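Local structure of pseudopodium-enriched atypical kinase 1 (Homo sapiens, 6BHC) at residues D52-F57 / H145-T150; Q326-C331 / G348-L353; Q379-I384 / D421-I426. The protein is a pseudokinase with a protein kinase fold that dimerises in an unusual way and probably serves in signalling more as a scaffold than as a tyrosine kinase. The protein carries 1 engineered substitution. All blocks are in the same frame, centred on the assembly; numbering follows the deposited sequence.

Interaction 1: D52-F57 / H145-T150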
ATOM      1  N   ASP A  52     -38.804 -25.106 -17.139  1.00115.18           N
ATOM      2  CA  ASP A  52     -37.667 -26.028 -17.137  1.00106.27           C
ATOM      3  C   ASP A  52     -36.346 -25.287 -16.936  1.00 89.73           C
ATOM      4  O   ASP A  52     -35.465 -25.272 -17.799  1.00 89.15           O
ATOM      5  CB  ASP A  52     -37.638 -26.867 -18.417  1.00113.76           C
ATOM      6  CG  ASP A  52     -38.401 -28.167 -18.279  1.00119.51           C
ATOM      7  OD1 ASP A  52     -38.507 -28.675 -17.143  1.00122.30           O
ATOM      8  OD2 ASP A  52     -38.890 -28.684 -19.305  1.00121.10           O
ATOM      9  N   SER A  53     -36.219 -24.664 -15.762  1.00 71.41           N
ATOM     10  CA  SER A  53     -34.955 -24.038 -15.401  1.00 60.54           C
ATOM     11  C   SER A  53     -33.906 -25.063 -14.995  1.00 53.17           C
ATOM     12  O   SER A  53     -32.716 -24.735 -14.969  1.00 51.91           O
ATOM     13  CB  SER A  53     -35.174 -23.026 -14.278  1.00 53.66           C
ATOM     14  OG  SER A  53     -36.036 -21.989 -14.704  1.00 62.34           O
ATOM     15  N   TRP A  54     -34.323 -26.292 -14.680  1.00 55.29           N
ATOM     16  CA  TRP A  54     -33.364 -27.355 -14.395  1.00 57.40           C
ATOM     17  C   TRP A  54     -32.525 -27.690 -15.620  1.00 54.64           C
ATOM     18  O   TRP A  54     -31.371 -28.113 -15.487  1.00 56.74           O
ATOM     19  CB  TRP A  54     -34.100 -28.598 -13.893  1.00 60.64           C
ATOM     20  CG  TRP A  54     -33.253 -29.831 -13.861  1.00 64.33           C
ATOM     21  CD1 TRP A  54     -33.267 -30.859 -14.759  1.00 66.02           C
ATOM     22  CD2 TRP A  54     -32.263 -30.168 -12.883  1.00 58.53           C
ATOM     23  NE1 TRP A  54     -32.348 -31.815 -14.400  1.00 62.55           N
ATOM     24  CE2 TRP A  54     -31.718 -31.414 -13.251  1.00 59.81           C
ATOM     25  CE3 TRP A  54     -31.784 -29.536 -11.731  1.00 57.51           C
ATOM     26  CZ2 TRP A  54     -30.719 -32.041 -12.509  1.00 60.58           C
ATOM     27  CZ3 TRP A  54     -30.792 -30.161 -10.994  1.00 58.25           C
ATOM     28  CH2 TRP A  54     -30.271 -31.400 -11.387  1.00 56.39           C
ATOM     29  N   SER A  55     -33.082 -27.503 -16.818  1.00 54.70           N
ATOM     30  CA  SER A  55     -32.344 -27.754 -18.048  1.00 57.43           C
ATOM     31  C   SER A  55     -31.369 -26.635 -18.387  1.00 51.95           C
ATOM     32  O   SER A  55     -30.474 -26.841 -19.215  1.00 50.35           O
ATOM     33  CB  SER A  55     -33.318 -27.959 -19.210  1.00 57.53           C
ATOM     34  OG  SER A  55     -32.628 -28.178 -20.428  1.00 71.80           O
ATOM     35  N   ASP A  56     -31.517 -25.461 -17.772  1.00 53.27           N
ATOM     36  CA  ASP A  56     -30.618 -24.341 -18.021  1.00 51.10           C
ATOM     37  C   ASP A  56     -29.308 -24.446 -17.254  1.00 57.02           C
ATOM     38  O   ASP A  56     -28.427 -23.601 -17.447  1.00 55.91           O
ATOM     39  CB  ASP A  56     -31.309 -23.020 -17.671  1.00 52.36           C
ATOM     40  CG  ASP A  56     -32.384 -22.643 -18.667  1.00 65.77           C
ATOM     41  OD1 ASP A  56     -32.286 -23.067 -19.838  1.00 61.16           O
ATOM     42  OD2 ASP A  56     -33.326 -21.919 -18.280  1.00 78.51           O
ATOM     43  N   PHE A  57     -29.155 -25.445 -16.392  1.00 62.15           N
ATOM     44  CA  PHE A  57     -27.935 -25.638 -15.612  1.00 61.00           C
ATOM     45  C   PHE A  57     -27.250 -26.903 -16.114  1.00 58.75           C
ATOM     46  O   PHE A  57     -27.638 -28.018 -15.755  1.00 63.99           O
ATOM     47  CB  PHE A  57     -28.247 -25.717 -14.120  1.00 40.93           C
ATOM     48  CG  PHE A  57     -28.678 -24.408 -13.527  1.00 47.43           C
ATOM     49  CD1 PHE A  57     -30.016 -24.051 -13.498  1.00 45.88           C
ATOM     50  CD2 PHE A  57     -27.742 -23.528 -13.007  1.00 39.22           C
ATOM     51  CE1 PHE A  57     -30.415 -22.843 -12.956  1.00 45.27           C
ATOM     52  CE2 PHE A  57     -28.135 -22.320 -12.463  1.00 38.93           C
ATOM     53  CZ  PHE A  57     -29.472 -21.976 -12.438  1.00 46.23           C
ATOM     54  N   HIS A 145     -37.197 -32.412  -6.003  1.00 51.46           N
ATOM     55  CA  HIS A 145     -36.365 -31.915  -4.920  1.00 45.52           C
ATOM     56  C   HIS A 145     -36.241 -30.402  -5.019  1.00 46.85           C
ATOM     57  O   HIS A 145     -36.443 -29.806  -6.081  1.00 44.64           O
ATOM     58  CB  HIS A 145     -34.967 -32.553  -4.942  1.00 45.34           C
ATOM     59  CG  HIS A 145     -34.966 -34.017  -4.631  1.00 50.23           C
ATOM     60  ND1 HIS A 145     -34.592 -34.515  -3.402  1.00 51.44           N
ATOM     61  CD2 HIS A 145     -35.294 -35.090  -5.389  1.00 55.99           C
ATOM     62  CE1 HIS A 145     -34.691 -35.834  -3.416  1.00 53.95           C
ATOM     63  NE2 HIS A 145     -35.115 -36.207  -4.610  1.00 55.14           N
ATOM     64  N   VAL A 146     -35.901 -29.786  -3.891  1.00 45.46           N
ATOM     65  CA  VAL A 146     -35.633 -28.353  -3.848  1.00 43.73           C
ATOM     66  C   VAL A 146     -34.210 -28.117  -4.335  1.00 41.50           C
ATOM     67  O   VAL A 146     -33.252 -28.658  -3.773  1.00 38.05           O
ATOM     68  CB  VAL A 146     -35.832 -27.791  -2.433  1.00 40.24           C
ATOM     69  CG1 VAL A 146     -35.494 -26.307  -2.401  1.00 29.68           C
ATOM     70  CG2 VAL A 146     -37.258 -28.029  -1.963  1.00 48.56           C
ATOM     71  N   VAL A 147     -34.068 -27.314  -5.385  1.00 41.02           N
ATOM     72  CA  VAL A 147     -32.774 -26.997  -5.975  1.00 39.95           C
ATOM     73  C   VAL A 147     -32.456 -25.541  -5.680  1.00 31.55           C
ATOM     74  O   VAL A 147     -33.260 -24.651  -5.981  1.00 34.42           O
ATOM     75  CB  VAL A 147     -32.763 -27.269  -7.489  1.00 45.49           C
ATOM     76  CG1 VAL A 147     -31.440 -26.828  -8.095  1.00 36.12           C
ATOM     77  CG2 VAL A 147     -33.018 -28.744  -7.765  1.00 33.28           C
ATOM     78  N   VAL A 148     -31.289 -25.298  -5.091  1.00 27.65           N
ATOM     79  CA  VAL A 148     -30.835 -23.959  -4.744  1.00 28.41           C
ATOM     80  C   VAL A 148     -29.586 -23.650  -5.559  1.00 32.95           C
ATOM     81  O   VAL A 148     -28.739 -24.525  -5.767  1.00 35.35           O
ATOM     82  CB  VAL A 148     -30.557 -23.833  -3.231  1.00 26.94           C
ATOM     83  CG1 VAL A 148     -30.188 -22.404  -2.865  1.00 24.16           C
ATOM     84  CG2 VAL A 148     -31.766 -24.299  -2.432  1.00 29.72           C
ATOM     85  N   ILE A 149     -29.480 -22.409  -6.027  1.00 26.71           N
ATOM     86  CA  ILE A 149     -28.346 -21.952  -6.822  1.00 30.37           C
ATOM     87  C   ILE A 149     -27.538 -20.972  -5.984  1.00 31.44           C
ATOM     88  O   ILE A 149     -28.106 -20.085  -5.334  1.00 43.80           O
ATOM     89  CB  ILE A 149     -28.806 -21.302  -8.139  1.00 31.12           C
ATOM     90  CG1 ILE A 149     -29.787 -22.220  -8.872  1.00 31.85           C
ATOM     91  CG2 ILE A 149     -27.613 -20.988  -9.029  1.00 29.22           C
ATOM     92  CD1 ILE A 149     -29.219 -23.585  -9.192  1.00 40.49           C
ATOM     93  N   THR A 150     -26.216 -21.133  -5.996  1.00 29.35           N
ATOM     94  CA  THR A 150     -25.319 -20.245  -5.270  1.00 38.72           C
ATOM     95  C   THR A 150     -24.121 -19.910  -6.145  1.00 38.38           C
ATOM     96  O   THR A 150     -23.713 -20.706  -6.997  1.00 37.03           O
ATOM     97  CB  THR A 150     -24.847 -20.865  -3.943  1.00 38.95           C
ATOM     98  OG1 THR A 150     -23.900 -19.991  -3.315  1.00 37.35           O
ATOM     99  CG2 THR A 150     -24.200 -22.222  -4.181  1.00 35.24           C
TER

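Interaction 2: Q326-C331 / G348-L353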
ATOM      1  N   GLN A 326      -7.524 -25.214  24.137  1.00 19.48           N
ATOM      2  CA  GLN A 326      -8.065 -25.965  25.264  1.00 27.20           C
ATOM      3  C   GLN A 326      -8.836 -25.052  26.207  1.00 32.01           C
ATOM      4  O   GLN A 326      -9.955 -25.373  26.623  1.00 29.08           O
ATOM      5  CB  GLN A 326      -6.936 -26.676  26.011  1.00 27.17           C
ATOM      6  CG  GLN A 326      -7.372 -27.348  27.303  1.00 30.89           C
ATOM      7  CD  GLN A 326      -8.093 -28.661  27.070  1.00 38.53           C
ATOM      8  OE1 GLN A 326      -7.503 -29.735  27.197  1.00 44.01           O
ATOM      9  NE2 GLN A 326      -9.376 -28.585  26.735  1.00 35.38           N
ATOM     10  N   GLN A 327      -8.249 -23.903  26.554  1.00 26.31           N
ATOM     11  CA  GLN A 327      -8.932 -22.958  27.430  1.00 28.37           C
ATOM     12  C   GLN A 327     -10.186 -22.404  26.767  1.00 25.56           C
ATOM     13  O   GLN A 327     -11.210 -22.200  27.430  1.00 32.50           O
ATOM     14  CB  GLN A 327      -7.977 -21.827  27.820  1.00 24.43           C
ATOM     15  CG  GLN A 327      -8.590 -20.757  28.714  1.00 37.21           C
ATOM     16  CD  GLN A 327      -8.902 -21.256  30.114  1.00 44.64           C
ATOM     17  OE1 GLN A 327      -8.436 -22.318  30.532  1.00 50.53           O
ATOM     18  NE2 GLN A 327      -9.695 -20.485  30.850  1.00 39.58           N
ATOM     19  N   LEU A 328     -10.128 -22.164  25.456  1.00 23.25           N
ATOM     20  CA  LEU A 328     -11.294 -21.660  24.739  1.00 18.35           C
ATOM     21  C   LEU A 328     -12.432 -22.672  24.754  1.00 22.71           C
ATOM     22  O   LEU A 328     -13.596 -22.306  24.948  1.00 25.43           O
ATOM     23  CB  LEU A 328     -10.909 -21.307  23.302  1.00 23.25           C
ATOM     24  CG  LEU A 328     -12.056 -20.844  22.404  1.00 30.27           C
ATOM     25  CD1 LEU A 328     -12.697 -19.596  22.984  1.00 25.63           C
ATOM     26  CD2 LEU A 328     -11.566 -20.596  20.986  1.00 29.01           C
ATOM     27  N   ALA A 329     -12.114 -23.953  24.551  1.00 18.71           N
ATOM     28  CA  ALA A 329     -13.145 -24.985  24.572  1.00 25.03           C
ATOM     29  C   ALA A 329     -13.757 -25.130  25.961  1.00 24.95           C
ATOM     30  O   ALA A 329     -14.978 -25.263  26.094  1.00 23.44           O
ATOM     31  CB  ALA A 329     -12.563 -26.316  24.099  1.00 22.10           C
ATOM     32  N   SER A 330     -12.925 -25.103  27.005  1.00 23.62           N
ATOM     33  CA  SER A 330     -13.438 -25.226  28.366  1.00 23.29           C
ATOM     34  C   SER A 330     -14.409 -24.100  28.695  1.00 21.08           C
ATOM     35  O   SER A 330     -15.411 -24.316  29.387  1.00 28.50           O
ATOM     36  CB  SER A 330     -12.279 -25.242  29.364  1.00 29.63           C
ATOM     37  OG  SER A 330     -11.355 -26.271  29.055  1.00 45.97           O
ATOM     38  N   CYS A 331     -14.130 -22.889  28.207  1.00 20.35           N
ATOM     39  CA  CYS A 331     -15.035 -21.770  28.446  1.00 28.72           C
ATOM     40  C   CYS A 331     -16.323 -21.920  27.648  1.00 31.07           C
ATOM     41  O   CYS A 331     -17.409 -21.601  28.147  1.00 29.42           O
ATOM     42  CB  CYS A 331     -14.344 -20.451  28.100  1.00 33.19           C
ATOM     43  SG  CYS A 331     -12.939 -20.041  29.159  1.00 37.51           S
ATOM     44  N   GLY A 348     -12.202 -12.885  20.315  1.00 19.54           N
ATOM     45  CA  GLY A 348     -11.027 -12.214  20.842  1.00 22.76           C
ATOM     46  C   GLY A 348      -9.931 -13.168  21.259  1.00 20.26           C
ATOM     47  O   GLY A 348      -8.748 -12.855  21.115  1.00 30.35           O
ATOM     48  N   ILE A 349     -10.300 -14.339  21.777  1.00 23.97           N
ATOM     49  CA  ILE A 349      -9.306 -15.350  22.113  1.00 21.35           C
ATOM     50  C   ILE A 349      -8.619 -15.854  20.850  1.00 25.40           C
ATOM     51  O   ILE A 349      -7.388 -15.939  20.786  1.00 23.83           O
ATOM     52  CB  ILE A 349      -9.962 -16.497  22.902  1.00 24.74           C
ATOM     53  CG1 ILE A 349     -10.434 -15.997  24.271  1.00 27.21           C
ATOM     54  CG2 ILE A 349      -9.002 -17.670  23.052  1.00 28.16           C
ATOM     55  CD1 ILE A 349     -11.025 -17.074  25.152  1.00 27.03           C
ATOM     56  N   LEU A 350      -9.407 -16.176  19.819  1.00 15.34           N
ATOM     57  CA  LEU A 350      -8.833 -16.659  18.567  1.00 22.77           C
ATOM     58  C   LEU A 350      -7.935 -15.610  17.927  1.00 22.52           C
ATOM     59  O   LEU A 350      -6.866 -15.937  17.399  1.00 23.42           O
ATOM     60  CB  LEU A 350      -9.949 -17.072  17.610  1.00 22.05           C
ATOM     61  CG  LEU A 350     -10.735 -18.315  18.029  1.00 25.62           C
ATOM     62  CD1 LEU A 350     -12.010 -18.446  17.218  1.00 24.17           C
ATOM     63  CD2 LEU A 350      -9.873 -19.558  17.878  1.00 22.20           C
ATOM     64  N   GLN A 351      -8.351 -14.342  17.964  1.00 19.93           N
ATOM     65  CA  GLN A 351      -7.493 -13.271  17.465  1.00 16.54           C
ATOM     66  C   GLN A 351      -6.201 -13.186  18.265  1.00 26.73           C
ATOM     67  O   GLN A 351      -5.128 -12.927  17.706  1.00 18.75           O
ATOM     68  CB  GLN A 351      -8.241 -11.941  17.512  1.00 21.89           C
ATOM     69  CG  GLN A 351      -9.395 -11.842  16.532  1.00 21.39           C
ATOM     70  CD  GLN A 351     -10.302 -10.664  16.819  1.00 24.11           C
ATOM     71  OE1 GLN A 351     -10.445 -10.242  17.967  1.00 19.71           O
ATOM     72  NE2 GLN A 351     -10.920 -10.124  15.774  1.00 21.37           N
ATOM     73  N   CYS A 352      -6.282 -13.408  19.579  1.00 19.77           N
ATOM     74  CA  CYS A 352      -5.085 -13.350  20.410  1.00 16.34           C
ATOM     75  C   CYS A 352      -4.137 -14.503  20.103  1.00 23.63           C
ATOM     76  O   CYS A 352      -2.915 -14.320  20.089  1.00 21.06           O
ATOM     77  CB  CYS A 352      -5.466 -13.350  21.888  1.00 23.85           C
ATOM     78  SG  CYS A 352      -4.043 -13.313  22.998  1.00 28.81           S
ATOM     79  N   LEU A 353      -4.678 -15.701  19.862  1.00 22.47           N
ATOM     80  CA  LEU A 353      -3.819 -16.835  19.537  1.00 21.50           C
ATOM     81  C   LEU A 353      -3.149 -16.666  18.180  1.00 24.43           C
ATOM     82  O   LEU A 353      -2.030 -17.153  17.976  1.00 19.35           O
ATOM     83  CB  LEU A 353      -4.624 -18.136  19.570  1.00 23.36           C
ATOM     84  CG  LEU A 353      -5.288 -18.523  20.894  1.00 30.50           C
ATOM     85  CD1 LEU A 353      -6.022 -19.852  20.763  1.00 23.91           C
ATOM     86  CD2 LEU A 353      -4.266 -18.580  22.020  1.00 37.42           C
TER

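Interaction 3: Q379-I384 / D421-I426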
ATOM      1  N   GLN A 379      -1.240  -0.969  25.717  1.00 28.54           N
ATOM      2  CA  GLN A 379      -1.300   0.104  24.730  1.00 28.15           C
ATOM      3  C   GLN A 379      -0.024   0.165  23.901  1.00 29.91           C
ATOM      4  O   GLN A 379      -0.077   0.411  22.691  1.00 27.21           O
ATOM      5  CB  GLN A 379      -1.557   1.444  25.419  1.00 27.53           C
ATOM      6  CG  GLN A 379      -1.816   2.593  24.454  1.00 27.05           C
ATOM      7  CD  GLN A 379      -3.092   2.406  23.658  1.00 35.28           C
ATOM      8  OE1 GLN A 379      -4.194   2.581  24.179  1.00 39.43           O
ATOM      9  NE2 GLN A 379      -2.950   2.047  22.387  1.00 37.10           N
ATOM     10  N   ASN A 380       1.133  -0.052  24.533  1.00 20.25           N
ATOM     11  CA  ASN A 380       2.385  -0.074  23.784  1.00 26.32           C
ATOM     12  C   ASN A 380       2.398  -1.216  22.778  1.00 27.33           C
ATOM     13  O   ASN A 380       2.863  -1.050  21.644  1.00 24.74           O
ATOM     14  CB  ASN A 380       3.574  -0.185  24.738  1.00 21.65           C
ATOM     15  CG  ASN A 380       3.730   1.037  25.621  1.00 38.87           C
ATOM     16  OD1 ASN A 380       3.179   2.101  25.335  1.00 37.54           O
ATOM     17  ND2 ASN A 380       4.487   0.891  26.702  1.00 36.58           N
ATOM     18  N   TRP A 381       1.885  -2.383  23.174  1.00 24.77           N
ATOM     19  CA  TRP A 381       1.799  -3.504  22.244  1.00 30.25           C
ATOM     20  C   TRP A 381       0.897  -3.169  21.062  1.00 24.28           C
ATOM     21  O   TRP A 381       1.221  -3.495  19.915  1.00 25.75           O
ATOM     22  CB  TRP A 381       1.296  -4.752  22.971  1.00 26.62           C
ATOM     23  CG  TRP A 381       1.208  -5.962  22.090  1.00 25.87           C
ATOM     24  CD1 TRP A 381       2.170  -6.911  21.904  1.00 25.67           C
ATOM     25  CD2 TRP A 381       0.098  -6.349  21.271  1.00 24.06           C
ATOM     26  NE1 TRP A 381       1.725  -7.868  21.022  1.00 19.79           N
ATOM     27  CE2 TRP A 381       0.457  -7.544  20.619  1.00 19.65           C
ATOM     28  CE3 TRP A 381      -1.165  -5.800  21.027  1.00 28.68           C
ATOM     29  CZ2 TRP A 381      -0.399  -8.198  19.738  1.00 19.22           C
ATOM     30  CZ3 TRP A 381      -2.014  -6.451  20.153  1.00 21.76           C
ATOM     31  CH2 TRP A 381      -1.627  -7.637  19.517  1.00 16.56           C
ATOM     32  N   LEU A 382      -0.234  -2.509  21.322  1.00 26.81           N
ATOM     33  CA  LEU A 382      -1.149  -2.137  20.246  1.00 28.01           C
ATOM     34  C   LEU A 382      -0.500  -1.150  19.283  1.00 27.38           C
ATOM     35  O   LEU A 382      -0.601  -1.299  18.059  1.00 26.45           O
ATOM     36  CB  LEU A 382      -2.432  -1.545  20.828  1.00 29.41           C
ATOM     37  CG  LEU A 382      -3.555  -2.521  21.168  1.00 42.35           C
ATOM     38  CD1 LEU A 382      -4.695  -1.799  21.869  1.00 46.20           C
ATOM     39  CD2 LEU A 382      -4.052  -3.210  19.908  1.00 42.80           C
ATOM     40  N   ASP A 383       0.168  -0.128  19.823  1.00 20.35           N
ATOM     41  CA  ASP A 383       0.759   0.900  18.971  1.00 29.39           C
ATOM     42  C   ASP A 383       1.834   0.319  18.060  1.00 26.49           C
ATOM     43  O   ASP A 383       1.944   0.707  16.891  1.00 28.59           O
ATOM     44  CB  ASP A 383       1.329   2.027  19.834  1.00 34.19           C
ATOM     45  CG  ASP A 383       0.261   2.737  20.648  1.00 41.68           C
ATOM     46  OD1 ASP A 383      -0.917   2.720  20.229  1.00 41.70           O
ATOM     47  OD2 ASP A 383       0.596   3.315  21.704  1.00 49.76           O
ATOM     48  N   ILE A 384       2.627  -0.623  18.573  1.00 22.20           N
ATOM     49  CA  ILE A 384       3.677  -1.234  17.765  1.00 22.23           C
ATOM     50  C   ILE A 384       3.076  -2.143  16.699  1.00 29.23           C
ATOM     51  O   ILE A 384       3.488  -2.111  15.534  1.00 25.56           O
ATOM     52  CB  ILE A 384       4.667  -1.993  18.666  1.00 30.49           C
ATOM     53  CG1 ILE A 384       5.416  -1.014  19.571  1.00 37.55           C
ATOM     54  CG2 ILE A 384       5.641  -2.809  17.830  1.00 29.78           C
ATOM     55  CD1 ILE A 384       6.411  -1.678  20.500  1.00 36.46           C
ATOM     56  N   ASP A 421      -8.928  -2.252  26.856  1.00 26.72           N
ATOM     57  CA  ASP A 421      -9.934  -2.907  27.686  1.00 30.25           C
ATOM     58  C   ASP A 421     -10.299  -4.281  27.135  1.00 29.40           C
ATOM     59  O   ASP A 421     -10.464  -5.237  27.901  1.00 32.86           O
ATOM     60  CB  ASP A 421     -11.176  -2.025  27.797  1.00 35.62           C
ATOM     61  CG  ASP A 421     -12.210  -2.594  28.748  1.00 56.42           C
ATOM     62  OD1 ASP A 421     -12.083  -2.365  29.969  1.00 55.02           O
ATOM     63  OD2 ASP A 421     -13.149  -3.269  28.275  1.00 66.11           O
ATOM     64  N   SER A 422     -10.427  -4.400  25.811  1.00 30.94           N
ATOM     65  CA  SER A 422     -10.766  -5.691  25.220  1.00 25.34           C
ATOM     66  C   SER A 422      -9.614  -6.678  25.350  1.00 28.29           C
ATOM     67  O   SER A 422      -9.836  -7.876  25.556  1.00 34.01           O
ATOM     68  CB  SER A 422     -11.155  -5.517  23.751  1.00 25.23           C
ATOM     69  OG  SER A 422     -10.009  -5.332  22.939  1.00 25.74           O
ATOM     70  N   LEU A 423      -8.374  -6.198  25.223  1.00 19.45           N
ATOM     71  CA  LEU A 423      -7.226  -7.080  25.403  1.00 23.95           C
ATOM     72  C   LEU A 423      -7.105  -7.535  26.851  1.00 26.45           C
ATOM     73  O   LEU A 423      -6.785  -8.699  27.117  1.00 26.75           O
ATOM     74  CB  LEU A 423      -5.944  -6.378  24.955  1.00 17.47           C
ATOM     75  CG  LEU A 423      -5.799  -6.055  23.468  1.00 31.31           C
ATOM     76  CD1 LEU A 423      -4.420  -5.486  23.190  1.00 24.55           C
ATOM     77  CD2 LEU A 423      -6.052  -7.289  22.615  1.00 32.94           C
ATOM     78  N   SER A 424      -7.363  -6.631  27.799  1.00 21.64           N
ATOM     79  CA  SER A 424      -7.259  -6.986  29.210  1.00 35.59           C
ATOM     80  C   SER A 424      -8.248  -8.085  29.577  1.00 33.30           C
ATOM     81  O   SER A 424      -7.939  -8.959  30.395  1.00 39.75           O
ATOM     82  CB  SER A 424      -7.480  -5.748  30.079  1.00 36.50           C
ATOM     83  OG  SER A 424      -7.410  -6.072  31.456  1.00 46.90           O
ATOM     84  N   CYS A 425      -9.441  -8.064  28.977  1.00 34.95           N
ATOM     85  CA  CYS A 425     -10.420  -9.111  29.251  1.00 35.46           C
ATOM     86  C   CYS A 425      -9.993 -10.443  28.643  1.00 33.01           C
ATOM     87  O   CYS A 425     -10.129 -11.493  29.281  1.00 32.66           O
ATOM     88  CB  CYS A 425     -11.794  -8.693  28.728  1.00 41.00           C
ATOM     89  SG  CYS A 425     -12.465  -7.208  29.515  1.00 57.50           S
ATOM     90  N   ILE A 426      -9.469 -10.421  27.415  1.00 32.65           N
ATOM     91  CA  ILE A 426      -9.057 -11.661  26.762  1.00 32.79           C
ATOM     92  C   ILE A 426      -7.855 -12.271  27.473  1.00 31.94           C
ATOM     93  O   ILE A 426      -7.778 -13.493  27.652  1.00 30.60           O
ATOM     94  CB  ILE A 426      -8.767 -11.408  25.271  1.00 29.99           C
ATOM     95  CG1 ILE A 426     -10.042 -10.979  24.547  1.00 29.42           C
ATOM     96  CG2 ILE A 426      -8.184 -12.653  24.617  1.00 17.21           C
ATOM     97  CD1 ILE A 426     -11.167 -11.991  24.652  1.00 24.78           C
TER

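Interaction 1: D52-F57 / H145-T150
Phe57 and Ile149 form the close half of this contact, and Trp54 with Val147 the slack half. The two side chains of the close pair meet head-on, and the CD1 methyl of Ile149 settles over one face of the phenyl ring, with Ile149 CD1 3.8 Å from the centroid of Phe57 and 20° off the ring normal. This is a CH-pi contact displaced toward the rim. Two further carbons of the isoleucine add contacts at CZ and CE2: Ile149 CG1 is 3.6 Å from Phe57 CZ, and Ile149 CG2 is 3.7 Å from Phe57 CE2. The first torsion of Ile149 (chi1 -51°) places CG1 at Phe57 CZ, and the second, -58°, folds CD1 over the ring.

At Trp54 the meeting is sparser. Its indole is set athwart the valine side chain, and the approach comes down to Trp54 CZ3 and Val147 CG2 at 4.2 Å, with the methyl oblique to the indole. Trp54 is partly exposed, whereas Phe57, Val147 and Ile149 are buried, so the looser half of the contact is also the one nearer solvent. A backbone bond from Asp56 N to Ser53 O, 3.1 Å long, closes a turn over Ser53-Asp56, just ahead of Phe57.

The contact lays the segment that leads into strand 57-59 against the antiparallel sheet of the kinase N-lobe. Strand 143-150 runs there between strands 85-91 and 123-128: Val147 also packs on Val88 and Phe124, Ile149 on Tyr86, and Trp54 reaches across to Ala126 and Val128 of strand 123-128, while the Phe57 ring stacks with Tyr78 of strand 71-78.

Interaction 2: Q326-C331 / G348-L353
Leu328 drives its forked end between Ile349 and Leu350, giving one methyl to each. Leu328 CD1 meets Ile349 CD1 at 3.7 Å, and the other branch, Leu328 CD2, lies 3.7 Å from Leu350 CD2. Leu328 CG stands anti to its own backbone N (chi1 176°), which sets the fork between the two residues. Ile349 answers with both branches: its CD1 lies at the end of an extended chain (chi2 -177°), while Ile349 CG2 comes to 4.1 Å from Leu328 CB. Leu350 runs nearly perpendicular to Leu328 and joins with the end of its side chain. Between the two segments the backbones come nearest at Leu328 and Ile349, whose CA atoms are 7.1 Å apart.

Replacing Leu328 with an alanine would probably open a gap between the helices, leaving the methyls of Ile349 and Leu350 without their shared partner.

Helices 322-332 and 343-354 belong to the kinase C-lobe. Leu328 is also backed by Ile286 of helix 277-289 and Leu350 by Leu184, Leu185 and Cys188 of helix 173-194, which makes this one patch of a larger helical core.

All three residues are buried and aliphatic, and no hydrogen bond links the segments. The joint therefore rests on shape and on the exclusion of water, with no directional bond between the two segments.

Interaction 3: Q379-I384 / D421-I426
Leu423 sends a single methyl, CD1, to helix 371-396, where Leu382 and Trp381 receive it. The two leucines meet tip to tip, with Leu423 CD1 3.7 Å from Leu382 CG. The same methyl is 3.9 Å from Leu382 CD1 and 4.0 Å from Leu382 CD2, so it rests against the whole fork. Its place at the far end of the leucine follows from an extended second torsion (chi2 -175°), which lets this one carbon serve both partners.

The tryptophan arrives differently. The leucine lies across the line of its side chain, and Trp381 CE3 stands 3.9 Å from Leu423 CD1, which meets the benzo part of the indole obliquely. With Trp381 CG anti to the backbone N (chi1 -179°), the indole is set beside Leu423; it also packs on Leu361 of helix 359-367.

Beyond the apolar patch, Gln379 and Asp383 are tied one helical turn apart by a bond from Gln379 NE2 to Asp383 OD1, 3.0 Å long. It is bent, with 135° at the hydrogen, and the amide nitrogen comes in from above the carboxylate plane. Asp383 OD2 makes a salt bridge with Arg21, so that helix 16-39 is joined to the same region. Ile20 of the second subunit packs on Asp383, and Val16 of that subunit on Asn380 and Ile384. This part of helix 371-396 thus faces helix 420-430 through one set of residues and the dimer partner through another.

Across the two segments themselves there is no hydrogen bond and no salt bridge. A small hydrophobic joint built round one methyl holds them, while the bond between Gln379 and Asp383 stays within its own helix and Asp383 pairs with Arg21 besides.

Overall arrangement
From the N terminus the three contacts follow in series, and none nests within or crosses another. Interaction 1 closes a loop of 87 residues that holds most strands of the N-lobe sheet. Interaction 2 closes a short connection of 16 residues between two C-lobe helices, and interaction 3 spans 36 mostly helical residues near the C terminus. Interaction 1 stands apart, its centre 41 Å from that of interaction 2 and 50 Å from that of interaction 3, on the other side of the chain's centre. Interactions 2 and 3 touch: Ile426 packs on Gly348, Ile349 and Cys352, so helix 420-430 links the C-lobe core to helix 371-396, which meets the second subunit.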